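Local coordinates for oxidoreductase, NAD-binding/iron-sulfur cluster-binding protein (Nitratireductor pacificus pht-3B, PDB 6ZXU), which is a catabolic reductive dehalogenase that binds cobalamin and two [4Fe-4S] clusters, and probably uses them to strip halogen from organohalide substrates, at residues Gly41-Glu46 and Ala119-Ile124; Val311-Asp316 and Ser408-Gly413. One frame throughout, in Å; residues are numbered along the deposited sequence. Where two conformers were deposited one is given.

Overall arrangement
The two contacts lie on opposite sides of the chain's centre, with their own centres 45 Å apart and about 29 Å between nearest atoms. They follow in series along the sequence: interaction 1 closes before interaction 2 opens. Interaction 1 packs an N-terminal loop on strand 121-126, at the edge of the sheet 121-126, 142-149, 232-239, 194-198. Interaction 2 joins the loop before helix 317-323 to the loop between strands 394-399 and 422-429 of the second sheet, which adds 514-521 and 474-477 in the same antiparallel 1-2-4-3 order. The repeated topology is consistent with two related halves. Only interaction 2 reaches the cobalamin pocket, through Asp316; interaction 1 is packing remote from the cofactors.

Interaction 1: residues Gly41-Glu46 and Ala119-Ile124; sequences GPLALE and ASMVGI
Leu43 and Leu45 pack against Met121 in an apolar contact that lays an N-terminal loop on the edge strand of a four-stranded antiparallel sheet. Strand 121-126 is outermost there, and it begins with a classic beta bulge, Ser120 and Met121 both facing Ala147 of strand 142-149. No hydrogen bond links the two segments, so van der Waals packing does the joining. Met121 meets both leucines: CG lies anti to the backbone N (chi1 -180°), the chain runs on extended through chi2, and a bend at chi3 (-44°) turns the methyl CE toward the leucines. CE of Met121 sits 4.1 Å from CD2 of Leu45. Leu43 meets the thioether chain at about a right angle, its CD1 4.0 Å from CE of Met121. The two leucines are placed side by side by the inverse gamma turn centred on Ala44, and both also touch Phe227, while Met121 reaches Leu215 and Leu228. On the strand, Val122 packs instead on helix 103-116 and strand 142-149. Ser120 contributes its backbone O, its OG being bonded to Gln149 N: CD1 of Leu43 rests 3.6 Å from Ser120 O. Closest between the side chains is CD1 of Leu45, 3.6 Å from CG of Met121.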
loop_
_atom_site.group_PDB
_atom_site.type_symbol
_atom_site.label_atom_id
_atom_site.label_comp_id
_atom_site.label_asym_id
_atom_site.label_seq_id
_atom_site.Cartn_x
_atom_site.Cartn_y
_atom_site.Cartn_z
ATOM N N GLY A 41 3.137 -10.191 15.313
ATOM C CA GLY A 41 2.385 -10.484 14.114
ATOM C C GLY A 41 0.881 -10.756 14.354
ATOM O O GLY A 41 0.369 -10.691 15.501
ATOM N N PRO A 42 0.189 -11.176 13.284
ATOM C CA PRO A 42 -1.258 -11.426 13.370
ATOM C C PRO A 42 -1.656 -12.817 13.811
ATOM O O PRO A 42 -2.824 -13.012 14.098
ATOM C CB PRO A 42 -1.696 -11.152 11.953
ATOM C CG PRO A 42 -0.558 -11.602 11.106
ATOM C CD PRO A 42 0.682 -11.267 11.892
ATOM N N LEU A 43 -0.728 -13.764 13.947
ATOM C CA LEU A 43 -0.994 -15.089 14.377
ATOM C C LEU A 43 -0.481 -15.299 15.815
ATOM O O LEU A 43 0.498 -14.672 16.246
ATOM C CB LEU A 43 -0.325 -16.123 13.406
ATOM C CG LEU A 43 -0.789 -16.046 11.958
ATOM C CD1 LEU A 43 0.137 -16.908 11.123
ATOM C CD2 LEU A 43 -2.242 -16.548 11.804
ATOM N N ALA A 44 -1.127 -16.216 16.515
ATOM C CA ALA A 44 -0.803 -16.496 17.945
ATOM C C ALA A 44 0.369 -17.501 18.041
ATOM O O ALA A 44 0.271 -18.531 18.709
ATOM C CB ALA A 44 -2.031 -17.022 18.716
ATOM N N LEU A 45 1.499 -17.128 17.461
ATOM C CA LEU A 45 2.689 -17.966 17.438
ATOM C C LEU A 45 3.251 -18.200 18.859
ATOM O O LEU A 45 3.803 -19.241 19.158
ATOM C CB LEU A 45 3.762 -17.357 16.551
ATOM C CG LEU A 45 3.384 -17.092 15.083
ATOM C CD1 LEU A 45 4.568 -16.530 14.298
ATOM C CD2 LEU A 45 2.802 -18.300 14.440
ATOM N N GLU A 46 3.091 -17.244 19.721
ATOM C CA GLU A 46 3.550 -17.364 21.072
ATOM C C GLU A 46 2.775 -18.367 21.907
ATOM O O GLU A 46 3.140 -18.625 23.055
ATOM C CB GLU A 46 3.577 -15.973 21.755
ATOM C CG GLU A 46 2.202 -15.439 22.213
ATOM C CD GLU A 46 1.320 -14.773 21.091
ATOM O OE1 GLU A 46 1.711 -14.773 19.881
ATOM O OE2 GLU A 46 0.212 -14.291 21.440
ATOM N N ALA A 119 4.923 -10.355 5.470
ATOM C CA ALA A 119 5.259 -11.718 5.819
ATOM C C ALA A 119 4.106 -12.313 6.606
ATOM O O ALA A 119 3.445 -11.637 7.351
ATOM C CB ALA A 119 6.545 -11.774 6.673
ATOM N N SER A 120 3.878 -13.603 6.436
ATOM C CA SER A 120 2.849 -14.337 7.168
ATOM C C SER A 120 3.312 -14.770 8.556
ATOM O O SER A 120 2.528 -14.792 9.506
ATOM C CB SER A 120 2.368 -15.596 6.353
ATOM O OG SER A 120 1.792 -15.210 5.081
ATOM N N MET A 121 4.583 -15.113 8.662
ATOM C CA MET A 121 5.146 -15.714 9.903
ATOM C C MET A 121 6.637 -15.464 9.842
ATOM O O MET A 121 7.213 -15.556 8.764
ATOM C CB MET A 121 4.838 -17.199 9.888
ATOM C CG MET A 121 5.330 -18.004 11.080
ATOM S SD MET A 121 4.800 -19.746 11.031
ATOM C CE MET A 121 3.123 -19.489 10.539
ATOM N N VAL A 122 7.195 -15.027 10.936
ATOM C CA VAL A 122 8.609 -14.650 11.006
ATOM C C VAL A 122 9.276 -15.313 12.245
ATOM O O VAL A 122 8.663 -15.421 13.276
ATOM C CB VAL A 122 8.796 -13.098 11.149
ATOM C CG1 VAL A 122 10.251 -12.725 11.049
ATOM C CG2 VAL A 122 7.966 -12.326 10.105
ATOM N N GLY A 123 10.541 -15.730 12.095
ATOM C CA GLY A 123 11.330 -16.185 13.204
ATOM C C GLY A 123 12.797 -15.906 12.964
ATOM O O GLY A 123 13.210 -15.519 11.880
ATOM N N ILE A 124 13.582 -16.068 13.999
ATOM C CA ILE A 124 15.032 -15.802 13.921
ATOM C C ILE A 124 15.806 -16.995 14.493
ATOM O O ILE A 124 15.386 -17.612 15.494
ATOM C CB ILE A 124 15.382 -14.546 14.739
ATOM C CG1 ILE A 124 14.891 -13.322 13.999
ATOM C CG2 ILE A 124 16.905 -14.414 14.938
ATOM C CD1 ILE A 124 14.776 -12.105 14.839
#

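Interaction 2: residues Val311-Asp316 and Ser408-Gly413; sequences VAKRGD and SDEVEG
The backbones of 311-316 and 408-413 run alongside each other from Ala312 opposite Ser408 to Arg314 opposite Glu410, and one hydrogen bond joins them, Lys313 N to Ser408 O at 3.0 Å (N-H...O 162°). Beyond it the CB atoms of Arg314 and Glu410 meet at 4.0 Å. Most of the side-chain contact is between Lys313 and Glu410. Glu410 has CG wedged between its backbone N and carbonyl carbon (chi1 76°), and with a further bend at chi2 the carboxylate folds back over the lysine chain. Glu410 OE1 comes up alongside the methylenes, 3.3 Å from Lys313 CE, but the ion pair itself is long, 3.7 Å from Lys313 NZ to Glu410 OE1; OE2 has Lys319 as a long, weak second partner. A water accepts from NZ of Lys313 at 3.1 Å and bonds weakly at best to OE2 of Glu410; the ammonium also bonds to Ser482 O, and the lysine side chain touches the cobalamin-binding Tyr406. Cutting Lys313 back to an alanine is likely to leave the Glu410 carboxylate without this positive mate, take one donor from Ser482 O and open a gap there. CB of Ala312 packs on OG of Ser408 (3.6 Å), which is bonded to Gly689 N. Asp409 OD2 accepts from Glu412 N (2.8 Å) in an Asx motif, and OD1 takes Lys414 N. Arg314 leads away to Asp325, Thr691 and Ala694. The 3-10 turn 313-315 brings Asp316, N-cap of helix 317-323, to the cobalamin pocket; 408-413 lies between strands 394-399 and 422-429.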
loop_
_atom_site.group_PDB
_atom_site.type_symbol
_atom_site.label_atom_id
_atom_site.label_comp_id
_atom_site.label_asym_id
_atom_site.label_seq_id
_atom_site.Cartn_x
_atom_site.Cartn_y
_atom_site.Cartn_z
ATOM N N VAL A 311 -4.101 18.440 -17.802
ATOM C CA VAL A 311 -3.071 19.148 -17.042
ATOM C C VAL A 311 -1.709 18.577 -17.455
ATOM O O VAL A 311 -1.581 17.322 -17.655
ATOM C CB VAL A 311 -3.284 18.884 -15.495
ATOM C CG1 VAL A 311 -2.324 19.706 -14.697
ATOM C CG2 VAL A 311 -4.733 19.228 -15.140
ATOM N N ALA A 312 -0.730 19.426 -17.668
ATOM C CA ALA A 312 0.619 18.955 -17.904
ATOM C C ALA A 312 1.116 18.103 -16.668
ATOM O O ALA A 312 0.821 18.458 -15.529
ATOM C CB ALA A 312 1.563 20.147 -18.132
ATOM N N LYS A 313 1.842 17.015 -16.893
ATOM C CA LYS A 313 2.558 16.340 -15.788
ATOM C C LYS A 313 3.462 17.316 -15.018
ATOM O O LYS A 313 3.674 17.174 -13.853
ATOM C CB LYS A 313 3.443 15.186 -16.268
ATOM C CG LYS A 313 2.781 13.881 -16.216
ATOM C CD LYS A 313 3.665 12.694 -16.448
ATOM C CE LYS A 313 4.409 12.376 -15.174
ATOM N NZ LYS A 313 5.056 11.032 -15.428
ATOM N N ARG A 314 3.974 18.298 -15.715
ATOM C CA ARG A 314 4.784 19.329 -15.141
ATOM C C ARG A 314 4.041 20.163 -14.085
ATOM O O ARG A 314 4.681 20.880 -13.275
ATOM C CB ARG A 314 5.346 20.216 -16.271
ATOM C CG ARG A 314 6.162 21.454 -15.850
ATOM C CD ARG A 314 7.464 21.141 -15.078
ATOM N NE ARG A 314 8.144 22.393 -14.832
ATOM C CZ ARG A 314 7.795 23.274 -13.901
ATOM N NH1 ARG A 314 6.856 22.972 -13.059
ATOM N NH2 ARG A 314 8.413 24.416 -13.747
ATOM N N GLY A 315 2.710 20.061 -14.026
ATOM C CA GLY A 315 1.919 20.721 -13.004
ATOM C C GLY A 315 1.671 19.967 -11.709
ATOM O O GLY A 315 1.159 20.572 -10.760
ATOM N N ASP A 316 1.966 18.669 -11.677
ATOM C CA ASP A 316 2.049 17.866 -10.446
ATOM C C ASP A 316 2.953 18.703 -9.502
ATOM O O ASP A 316 4.038 19.074 -9.894
ATOM C CB ASP A 316 2.628 16.514 -10.865
ATOM C CG ASP A 316 3.323 15.677 -9.717
ATOM O OD1 ASP A 316 3.840 16.250 -8.752
ATOM O OD2 ASP A 316 3.399 14.388 -9.888
ATOM N N SER A 408 0.599 16.207 -21.232
ATOM C CA SER A 408 1.971 16.149 -21.768
ATOM C C SER A 408 2.921 15.649 -20.673
ATOM O O SER A 408 2.606 15.780 -19.465
ATOM C CB SER A 408 2.407 17.536 -22.242
ATOM O OG SER A 408 2.337 18.536 -21.219
ATOM N N ASP A 409 4.039 15.060 -21.071
ATOM C CA ASP A 409 5.053 14.612 -20.105
ATOM C C ASP A 409 5.907 15.806 -19.666
ATOM O O ASP A 409 5.960 16.869 -20.322
ATOM C CB ASP A 409 5.902 13.459 -20.664
ATOM C CG ASP A 409 7.010 13.959 -21.617
ATOM O OD1 ASP A 409 6.689 14.341 -22.775
ATOM O OD2 ASP A 409 8.208 13.981 -21.214
ATOM N N GLU A 410 6.583 15.642 -18.540
ATOM C CA GLU A 410 7.358 16.759 -17.952
ATOM C C GLU A 410 8.848 16.776 -18.382
ATOM O O GLU A 410 9.538 17.677 -18.063
ATOM C CB GLU A 410 7.278 16.716 -16.418
ATOM C CG GLU A 410 8.141 15.654 -15.673
ATOM C CD GLU A 410 7.803 14.173 -15.924
ATOM O OE1 GLU A 410 6.913 13.863 -16.792
ATOM O OE2 GLU A 410 8.461 13.312 -15.213
ATOM N N VAL A 411 9.309 15.718 -19.014
ATOM C CA VAL A 411 10.719 15.641 -19.327
ATOM C C VAL A 411 10.972 16.254 -20.713
ATOM O O VAL A 411 11.727 17.220 -20.828
ATOM C CB VAL A 411 11.229 14.195 -19.305
ATOM C CG1 VAL A 411 12.709 14.130 -19.799
ATOM C CG2 VAL A 411 11.092 13.646 -17.893
ATOM N N GLU A 412 10.351 15.677 -21.745
ATOM C CA GLU A 412 10.456 16.152 -23.151
ATOM C C GLU A 412 9.292 17.129 -23.477
ATOM O O GLU A 412 9.364 17.861 -24.454
ATOM C CB GLU A 412 10.479 14.943 -24.145
ATOM N N GLY A 413 8.184 17.114 -22.709
ATOM C CA GLY A 413 7.038 18.001 -23.027
ATOM C C GLY A 413 6.157 17.533 -24.144
ATOM O O GLY A 413 5.377 18.327 -24.640
HETATM O O HOH W 1 7.539 10.560 -13.592
#